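Local coordinates for protein myosin-17 (Arabidopsis thaliana, PDB 7KFL) that probably carries organelles and vesicles along actin filaments as a class XI plant myosin, recognising cargo through its globular tail, at residues Asp69-Leu74 with Leu226-Ala231; Lys165-Ile170 with Ile384-Glu389; Glu263-Ser268 with Tyr336-Met341. All blocks are in the same frame, centred on the assembly; numbering follows the deposited sequence.

Interaction 1. Residues Asp69-Leu74 with Leu226-Ala231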
loop_
_atom_site.group_PDB
_atom_site.type_symbol
_atom_site.label_atom_id
_atom_site.label_comp_id
_atom_site.label_asym_id
_atom_site.label_seq_id
_atom_site.Cartn_x
_atom_site.Cartn_y
_atom_site.Cartn_z
ATOM N N ASP A 69 -7.184 -16.687 5.212
ATOM C CA ASP A 69 -6.161 -16.121 6.132
ATOM C C ASP A 69 -4.783 -16.387 5.517
ATOM O O ASP A 69 -4.045 -17.246 6.038
ATOM C CB ASP A 69 -6.314 -16.685 7.548
ATOM C CG ASP A 69 -5.713 -15.804 8.632
ATOM O OD1 ASP A 69 -4.887 -14.924 8.292
ATOM O OD2 ASP A 69 -6.080 -15.996 9.807
ATOM N N ASN A 70 -4.474 -15.663 4.438
ATOM C CA ASN A 70 -3.305 -15.896 3.548
ATOM C C ASN A 70 -2.217 -14.849 3.818
ATOM O O ASN A 70 -1.336 -14.693 2.958
ATOM C CB ASN A 70 -3.724 -15.881 2.072
ATOM C CG ASN A 70 -4.582 -14.688 1.697
ATOM O OD1 ASN A 70 -4.884 -13.839 2.534
ATOM N ND2 ASN A 70 -4.982 -14.611 0.438
ATOM N N ASN A 71 -2.256 -14.175 4.971
ATOM C CA ASN A 71 -1.375 -13.013 5.269
ATOM C C ASN A 71 0.084 -13.475 5.363
ATOM O O ASN A 71 0.952 -12.801 4.772
ATOM C CB ASN A 71 -1.819 -12.266 6.529
ATOM C CG ASN A 71 -2.785 -11.141 6.227
ATOM O OD1 ASN A 71 -2.638 -10.445 5.225
ATOM N ND2 ASN A 71 -3.772 -10.948 7.086
ATOM N N GLU A 72 0.336 -14.578 6.073
ATOM C CA GLU A 72 1.700 -15.123 6.312
ATOM C C GLU A 72 2.280 -15.635 4.989
ATOM O O GLU A 72 3.441 -15.295 4.686
ATOM C CB GLU A 72 1.660 -16.229 7.367
ATOM C CG GLU A 72 1.205 -15.747 8.734
ATOM C CD GLU A 72 1.281 -16.796 9.832
ATOM O OE1 GLU A 72 2.286 -17.541 9.869
ATOM O OE2 GLU A 72 0.335 -16.869 10.647
ATOM N N VAL A 73 1.494 -16.407 4.232
ATOM C CA VAL A 73 1.904 -17.014 2.928
ATOM C C VAL A 73 2.069 -15.910 1.871
ATOM O O VAL A 73 2.929 -16.086 0.980
ATOM C CB VAL A 73 0.917 -18.112 2.477
ATOM C CG1 VAL A 73 -0.464 -17.564 2.158
ATOM C CG2 VAL A 73 1.455 -18.907 1.298
ATOM N N LEU A 74 1.295 -14.820 1.961
ATOM C CA LEU A 74 1.378 -13.658 1.030
ATOM C C LEU A 74 2.665 -12.870 1.288
ATOM O O LEU A 74 3.370 -12.561 0.311
ATOM C CB LEU A 74 0.153 -12.754 1.195
ATOM C CG LEU A 74 -1.084 -13.161 0.394
ATOM C CD1 LEU A 74 -2.313 -12.421 0.895
ATOM C CD2 LEU A 74 -0.878 -12.911 -1.091
ATOM N N LEU A 226 3.157 -4.436 9.328
ATOM C CA LEU A 226 4.563 -3.947 9.297
ATOM C C LEU A 226 5.495 -5.058 9.803
ATOM O O LEU A 226 6.460 -5.383 9.092
ATOM C CB LEU A 226 4.688 -2.675 10.144
ATOM C CG LEU A 226 6.096 -2.093 10.265
ATOM C CD1 LEU A 226 6.710 -1.838 8.897
ATOM C CD2 LEU A 226 6.084 -0.813 11.085
ATOM N N ASN A 227 5.195 -5.636 10.969
ATOM C CA ASN A 227 6.054 -6.641 11.654
ATOM C C ASN A 227 6.046 -7.958 10.865
ATOM O O ASN A 227 7.093 -8.641 10.852
ATOM C CB ASN A 227 5.627 -6.854 13.109
ATOM C CG ASN A 227 5.865 -5.638 13.981
ATOM O OD1 ASN A 227 6.859 -4.935 13.819
ATOM N ND2 ASN A 227 4.962 -5.383 14.914
ATOM N N LEU A 228 4.912 -8.296 10.237
ATOM C CA LEU A 228 4.729 -9.527 9.418
ATOM C C LEU A 228 5.601 -9.451 8.160
ATOM O O LEU A 228 6.073 -10.511 7.701
ATOM C CB LEU A 228 3.249 -9.666 9.044
ATOM C CG LEU A 228 2.910 -10.809 8.089
ATOM C CD1 LEU A 228 3.298 -12.154 8.683
ATOM C CD2 LEU A 228 1.433 -10.791 7.734
ATOM N N MET A 229 5.780 -8.249 7.608
ATOM C CA MET A 229 6.585 -8.016 6.382
ATOM C C MET A 229 8.058 -7.832 6.763
ATOM O O MET A 229 8.920 -8.159 5.929
ATOM C CB MET A 229 6.069 -6.794 5.619
ATOM C CG MET A 229 4.741 -7.056 4.927
ATOM S SD MET A 229 4.210 -5.688 3.875
ATOM C CE MET A 229 3.894 -4.424 5.104
ATOM N N LYS A 230 8.335 -7.350 7.978
ATOM C CA LYS A 230 9.713 -7.232 8.527
ATOM C C LYS A 230 10.238 -8.633 8.868
ATOM O O LYS A 230 11.425 -8.897 8.587
ATOM C CB LYS A 230 9.728 -6.289 9.735
ATOM C CG LYS A 230 9.557 -4.817 9.384
ATOM C CD LYS A 230 9.473 -3.907 10.586
ATOM C CE LYS A 230 10.802 -3.750 11.292
ATOM N NZ LYS A 230 10.749 -2.686 12.324
ATOM N N ALA A 231 9.377 -9.497 9.419
ATOM C CA ALA A 231 9.666 -10.912 9.755
ATOM C C ALA A 231 9.998 -11.698 8.482
ATOM O O ALA A 231 10.823 -12.629 8.565
ATOM C CB ALA A 231 8.490 -11.530 10.469
#
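Two helices of the globular tail, helix 71-89, at its first turn, and helix 205-231, meet where Leu228 reaches across to Asn71 and Glu72. One methyl, Leu228 CD2, lies 3.6 Å from the backbone oxygen Asn71 O and 3.8 Å from Asn71 CB. The other, Leu228 CD1, touches the next residue along, 4.1 Å from Glu72 CA and 4.2 Å from Glu72 CG. The leucine holds CG anti to its own N (chi1 174°), which carries both methyls over to the opposite backbone; the Glu72 side chain crosses it at about a right angle and offers only its aliphatic part. Contact is purely van der Waals, with no hydrogen bond between the two segments. Just beside it, Asn71 ND2 bonds to Tyr225 OH, one turn before Leu228, adding a polar tie between the same helices. Shortening Leu228 to an alanine removes both methyls and would probably open a gap beside Asn71 CB and Glu72 CG, which would lose their apolar partner. The small patch lies at the surface, with Leu74 turned to helix 150-186 and Leu226 and Met229 packed on helix 236-260, an arrangement typical of a predominantly helical bundle.

Interaction 2. Residues Lys165-Ile170 with Ile384-Glu389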
loop_
_atom_site.group_PDB
_atom_site.type_symbol
_atom_site.label_atom_id
_atom_site.label_comp_id
_atom_site.label_asym_id
_atom_site.label_seq_id
_atom_site.Cartn_x
_atom_site.Cartn_y
_atom_site.Cartn_z
ATOM N N LYS A 165 -0.186 -8.938 -7.908
ATOM C CA LYS A 165 -1.394 -9.568 -7.309
ATOM C C LYS A 165 -1.200 -9.736 -5.797
ATOM O O LYS A 165 -2.117 -9.370 -5.034
ATOM C CB LYS A 165 -1.676 -10.924 -7.960
ATOM C CG LYS A 165 -2.820 -11.715 -7.342
ATOM C CD LYS A 165 -3.263 -12.880 -8.198
ATOM C CE LYS A 165 -4.199 -13.827 -7.476
ATOM N NZ LYS A 165 -5.515 -13.203 -7.208
ATOM N N ILE A 166 -0.055 -10.290 -5.389
ATOM C CA ILE A 166 0.290 -10.547 -3.960
ATOM C C ILE A 166 0.340 -9.201 -3.223
ATOM O O ILE A 166 -0.384 -9.057 -2.220
ATOM C CB ILE A 166 1.599 -11.359 -3.848
ATOM C CG1 ILE A 166 1.378 -12.814 -4.273
ATOM C CG2 ILE A 166 2.188 -11.272 -2.447
ATOM C CD1 ILE A 166 2.645 -13.552 -4.644
ATOM N N TYR A 167 1.136 -8.246 -3.717
ATOM C CA TYR A 167 1.213 -6.856 -3.192
ATOM C C TYR A 167 -0.203 -6.302 -2.997
ATOM O O TYR A 167 -0.495 -5.756 -1.918
ATOM C CB TYR A 167 1.994 -5.943 -4.140
ATOM C CG TYR A 167 1.888 -4.477 -3.807
ATOM C CD1 TYR A 167 0.850 -3.701 -4.297
ATOM C CD2 TYR A 167 2.821 -3.863 -2.987
ATOM C CE1 TYR A 167 0.746 -2.354 -3.990
ATOM C CE2 TYR A 167 2.735 -2.515 -2.675
ATOM C CZ TYR A 167 1.691 -1.758 -3.175
ATOM O OH TYR A 167 1.604 -0.434 -2.856
ATOM N N GLY A 168 -1.039 -6.427 -4.032
ATOM C CA GLY A 168 -2.434 -5.949 -4.046
ATOM C C GLY A 168 -3.270 -6.588 -2.951
ATOM O O GLY A 168 -4.082 -5.867 -2.349
ATOM N N MET A 169 -3.078 -7.888 -2.697
ATOM C CA MET A 169 -3.885 -8.688 -1.731
ATOM C C MET A 169 -3.504 -8.324 -0.290
ATOM O O MET A 169 -4.424 -8.199 0.540
ATOM C CB MET A 169 -3.690 -10.191 -1.957
ATOM C CG MET A 169 -4.533 -10.727 -3.098
ATOM S SD MET A 169 -3.857 -12.238 -3.819
ATOM C CE MET A 169 -4.526 -13.468 -2.701
ATOM N N ILE A 170 -2.207 -8.167 -0.004
ATOM C CA ILE A 170 -1.698 -7.699 1.321
ATOM C C ILE A 170 -2.337 -6.336 1.619
ATOM O O ILE A 170 -2.980 -6.200 2.681
ATOM C CB ILE A 170 -0.154 -7.644 1.352
ATOM C CG1 ILE A 170 0.459 -9.047 1.346
ATOM C CG2 ILE A 170 0.343 -6.828 2.538
ATOM C CD1 ILE A 170 1.956 -9.076 1.098
ATOM N N ILE A 384 -0.834 -0.121 -9.061
ATOM C CA ILE A 384 0.501 -0.718 -8.754
ATOM C C ILE A 384 1.523 0.413 -8.863
ATOM O O ILE A 384 1.753 0.935 -9.952
ATOM C CB ILE A 384 0.811 -1.915 -9.682
ATOM C CG1 ILE A 384 0.229 -3.226 -9.139
ATOM C CG2 ILE A 384 2.308 -2.058 -9.930
ATOM C CD1 ILE A 384 -1.245 -3.178 -8.801
ATOM N N PRO A 385 2.130 0.862 -7.740
ATOM C CA PRO A 385 2.997 2.041 -7.752
ATOM C C PRO A 385 4.488 1.760 -7.995
ATOM O O PRO A 385 5.298 2.585 -7.606
ATOM C CB PRO A 385 2.766 2.564 -6.328
ATOM C CG PRO A 385 2.692 1.300 -5.501
ATOM C CD PRO A 385 1.978 0.300 -6.388
ATOM N N PHE A 386 4.821 0.637 -8.641
ATOM C CA PHE A 386 6.220 0.185 -8.869
ATOM C C PHE A 386 6.324 -0.656 -10.143
ATOM O O PHE A 386 5.340 -1.328 -10.516
ATOM C CB PHE A 386 6.721 -0.633 -7.676
ATOM C CG PHE A 386 5.927 -1.884 -7.396
ATOM C CD1 PHE A 386 6.219 -3.074 -8.045
ATOM C CD2 PHE A 386 4.880 -1.871 -6.488
ATOM C CE1 PHE A 386 5.482 -4.221 -7.789
ATOM C CE2 PHE A 386 4.146 -3.017 -6.231
ATOM C CZ PHE A 386 4.448 -4.190 -6.882
ATOM N N THR A 387 7.505 -0.623 -10.767
ATOM C CA THR A 387 7.937 -1.523 -11.869
ATOM C C THR A 387 9.078 -2.407 -11.350
ATOM O O THR A 387 9.698 -2.031 -10.336
ATOM C CB THR A 387 8.344 -0.714 -13.107
ATOM O OG1 THR A 387 9.386 0.187 -12.732
ATOM C CG2 THR A 387 7.191 0.062 -13.705
ATOM N N VAL A 388 9.342 -3.535 -12.019
ATOM C CA VAL A 388 10.387 -4.526 -11.621
ATOM C C VAL A 388 11.758 -3.834 -11.634
ATOM O O VAL A 388 12.617 -4.222 -10.819
ATOM C CB VAL A 388 10.362 -5.775 -12.527
ATOM C CG1 VAL A 388 11.525 -6.718 -12.248
ATOM C CG2 VAL A 388 9.044 -6.527 -12.413
ATOM N N GLU A 389 11.945 -2.844 -12.517
ATOM C CA GLU A 389 13.189 -2.036 -12.638
ATOM C C GLU A 389 13.366 -1.168 -11.383
ATOM O O GLU A 389 14.512 -1.069 -10.907
ATOM C CB GLU A 389 13.148 -1.188 -13.912
ATOM C CG GLU A 389 14.429 -0.416 -14.186
ATOM C CD GLU A 389 15.667 -1.255 -14.457
ATOM O OE1 GLU A 389 15.521 -2.456 -14.762
ATOM O OE2 GLU A 389 16.783 -0.701 -14.367
#
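Tyr167 reaches from helix 150-186 to Pro385 and Phe386, in the segment that leads into helix 388-393. Its CG is anti to the backbone N (chi1 169°), which sends the ring away from its helix toward the later segment. At the base, Tyr167 CB lies 4.1 Å from Phe386 CZ. Tyr167 CG and Tyr167 CD2 are each 3.6 Å from Phe386 CE2, and CD1 and CE2 on the two flanks of the tyrosine ring are only slightly farther from that same carbon. Phe386 CE2 thus sits above the middle of the ring, 3.5 Å from the plane of Tyr167. The pair is a T-shaped, edge-to-face stack: the phenylalanine supplies the edge, the tyrosine the face, and the planes meet at 73° with centroids 5.0 Å apart. Farther out the proline joins in. Tyr167 CE1 and Tyr167 CZ each lie 3.8 Å from Pro385 CD, and at the tip Tyr167 OH comes to 3.3 Å from Pro385 CG. That hydroxyl also forms a weak hydrogen bond with Gln245 OE1, so a polar atom close to the proline ring still has a mate. Phe386 is backed within its own segment by Ile384 CG2, over one face of its ring, and its side chain also touches Leu163. Helix 236-260 borders the contact through Lys241 and Val242 beside Tyr167, with Lys241 and Gln245 beside Pro385; the C-terminal segment is therefore packed against both helices 150-186 and 236-260, while Ile166 and Ile170 join the former to helix 71-89.

Interaction 3. Residues Glu263-Ser268 with Tyr336-Met341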
loop_
_atom_site.group_PDB
_atom_site.type_symbol
_atom_site.label_atom_id
_atom_site.label_comp_id
_atom_site.label_asym_id
_atom_site.label_seq_id
_atom_site.Cartn_x
_atom_site.Cartn_y
_atom_site.Cartn_z
ATOM N N GLU A 263 -22.761 15.988 10.565
ATOM C CA GLU A 263 -22.354 15.740 11.976
ATOM C C GLU A 263 -20.825 15.667 12.116
ATOM O O GLU A 263 -20.340 15.948 13.230
ATOM C CB GLU A 263 -23.002 14.465 12.524
ATOM C CG GLU A 263 -22.556 13.179 11.844
ATOM C CD GLU A 263 -23.385 12.755 10.644
ATOM O OE1 GLU A 263 -24.040 13.630 10.038
ATOM O OE2 GLU A 263 -23.372 11.549 10.316
ATOM N N CYS A 264 -20.096 15.283 11.059
ATOM C CA CYS A 264 -18.608 15.192 11.053
ATOM C C CYS A 264 -17.987 16.572 10.797
ATOM O O CYS A 264 -16.786 16.734 11.072
ATOM C CB CYS A 264 -18.103 14.217 9.998
ATOM S SG CYS A 264 -18.668 12.516 10.260
ATOM N N CYS A 265 -18.775 17.521 10.287
ATOM C CA CYS A 265 -18.330 18.895 9.939
ATOM C C CYS A 265 -18.604 19.827 11.127
ATOM O O CYS A 265 -19.361 20.798 10.966
ATOM C CB CYS A 265 -19.014 19.369 8.662
ATOM S SG CYS A 265 -17.980 20.483 7.676
ATOM N N SER A 266 -18.008 19.523 12.284
ATOM C CA SER A 266 -18.170 20.274 13.557
ATOM C C SER A 266 -16.797 20.537 14.183
ATOM O O SER A 266 -15.808 19.928 13.734
ATOM C CB SER A 266 -19.072 19.539 14.517
ATOM O OG SER A 266 -18.517 18.284 14.881
ATOM N N PHE A 267 -16.749 21.419 15.182
ATOM C CA PHE A 267 -15.523 21.740 15.953
ATOM C C PHE A 267 -15.106 20.506 16.760
ATOM O O PHE A 267 -13.922 20.116 16.684
ATOM C CB PHE A 267 -15.744 22.938 16.876
ATOM C CG PHE A 267 -14.466 23.477 17.463
ATOM C CD1 PHE A 267 -13.873 22.865 18.557
ATOM C CD2 PHE A 267 -13.839 24.578 16.901
ATOM C CE1 PHE A 267 -12.689 23.354 19.086
ATOM C CE2 PHE A 267 -12.657 25.066 17.433
ATOM C CZ PHE A 267 -12.082 24.452 18.522
ATOM N N SER A 268 -16.056 19.918 17.495
ATOM C CA SER A 268 -15.843 18.765 18.411
ATOM C C SER A 268 -15.290 17.568 17.627
ATOM O O SER A 268 -14.411 16.868 18.167
ATOM C CB SER A 268 -17.109 18.401 19.153
ATOM O OG SER A 268 -18.012 17.697 18.314
ATOM N N TYR A 336 -15.853 25.377 0.492
ATOM C CA TYR A 336 -17.238 25.917 0.477
ATOM C C TYR A 336 -18.167 24.961 1.235
ATOM O O TYR A 336 -18.877 25.427 2.143
ATOM C CB TYR A 336 -17.721 26.156 -0.957
ATOM C CG TYR A 336 -19.160 26.597 -1.058
ATOM C CD1 TYR A 336 -19.521 27.917 -0.849
ATOM C CD2 TYR A 336 -20.167 25.688 -1.348
ATOM C CE1 TYR A 336 -20.843 28.327 -0.931
ATOM C CE2 TYR A 336 -21.493 26.079 -1.433
ATOM C CZ TYR A 336 -21.833 27.405 -1.225
ATOM O OH TYR A 336 -23.139 27.797 -1.309
ATOM N N ARG A 337 -18.152 23.674 0.875
ATOM C CA ARG A 337 -18.968 22.612 1.525
ATOM C C ARG A 337 -18.681 22.610 3.032
ATOM O O ARG A 337 -19.642 22.708 3.818
ATOM C CB ARG A 337 -18.675 21.246 0.893
ATOM C CG ARG A 337 -19.313 20.062 1.607
ATOM C CD ARG A 337 -20.820 20.178 1.721
ATOM N NE ARG A 337 -21.459 20.197 0.412
ATOM C CZ ARG A 337 -21.894 19.128 -0.254
ATOM N NH1 ARG A 337 -21.761 17.911 0.250
ATOM N NH2 ARG A 337 -22.458 19.281 -1.440
ATOM N N ILE A 338 -17.402 22.519 3.411
ATOM C CA ILE A 338 -16.939 22.485 4.831
ATOM C C ILE A 338 -17.413 23.766 5.531
ATOM O O ILE A 338 -17.958 23.655 6.643
ATOM C CB ILE A 338 -15.408 22.295 4.914
ATOM C CG1 ILE A 338 -14.988 20.908 4.419
ATOM C CG2 ILE A 338 -14.896 22.556 6.324
ATOM C CD1 ILE A 338 -13.501 20.758 4.177
ATOM N N SER A 339 -17.225 24.926 4.894
ATOM C CA SER A 339 -17.554 26.273 5.433
ATOM C C SER A 339 -19.067 26.433 5.643
ATOM O O SER A 339 -19.456 27.015 6.671
ATOM C CB SER A 339 -17.016 27.359 4.532
ATOM O OG SER A 339 -15.595 27.346 4.519
ATOM N N THR A 340 -19.887 25.951 4.705
ATOM C CA THR A 340 -21.364 26.154 4.684
ATOM C C THR A 340 -22.073 25.101 5.548
ATOM O O THR A 340 -23.200 25.382 5.989
ATOM C CB THR A 340 -21.908 26.137 3.251
ATOM O OG1 THR A 340 -21.484 24.926 2.625
ATOM C CG2 THR A 340 -21.449 27.328 2.439
ATOM N N MET A 341 -21.449 23.939 5.765
ATOM C CA MET A 341 -22.036 22.797 6.522
ATOM C C MET A 341 -21.544 22.814 7.977
ATOM O O MET A 341 -22.146 22.096 8.802
ATOM C CB MET A 341 -21.661 21.466 5.863
ATOM C CG MET A 341 -22.694 20.377 6.065
ATOM S SD MET A 341 -22.459 18.992 4.925
ATOM C CE MET A 341 -20.878 18.365 5.491
#
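Cys265 carries this contact, meeting Ile338 and Met341 at the end of helix 332-341. Before it in the chain, Glu263 and Cys264 turn to other neighbours: both side chains touch Pro189 of helix 188-191, and that of Cys264 also packs on Leu258. At Cys265 the CB lies 3.8 Å from Met341 CE, the methyl at the end of a chain that bends at its last torsion (chi3 66°) to bring CE back toward the cysteine. Beyond CB, Cys265 SG approaches the backbone of the helix, 3.3 Å from Ile338 O and 3.6 Å from Ile338 CA. The branch methyl Ile338 CG2 is 4.0 Å from Cys265 SG, giving the sulfur an apolar neighbour as well as the carbonyl oxygen. Backbone bonding between Cys265 and Trp343, just past the helix, fastens the same turn. Both segments belong to the DIL domain, the helical region shared by the tails of class V and class XI myosins, and here the turn before helix 267-287 is set against the end of helix 332-341. Ser266 follows as N-cap of helix 267-287: its OG bonds to Asn269 N, and a second, weak bond of 3.4 Å joins Ser266 OG to Glu263 O. In the first turn of that helix the Phe267 side chain touches Tyr342 and Asp344, and its ring meets that of Tyr347.

Overall arrangement
Interactions 1 and 2 lie near the middle of the elongated chain, their centres 15 Å apart, and they touch: Leu74 of interaction 1 packs on Ile166 and Ile170 of interaction 2. Helix 150-186 thus links them, one side meeting helix 71-89 and another receiving the C-terminal segment. Along the sequence their segments alternate, 69-74, 165-170, 226-231, then 384-389. Interaction 3 lies across the chain's centre from interaction 1, their centres 39 Å apart, and 37 Å from interaction 2. Helix 236-260 borders all three. The two segments of interaction 3 fall between 165-170 and 384-389, so the chain goes out to the far end, where interaction 3 lies within the DIL domain, and returns to the middle, bringing its C-terminal segment back to pack on helix 150-186.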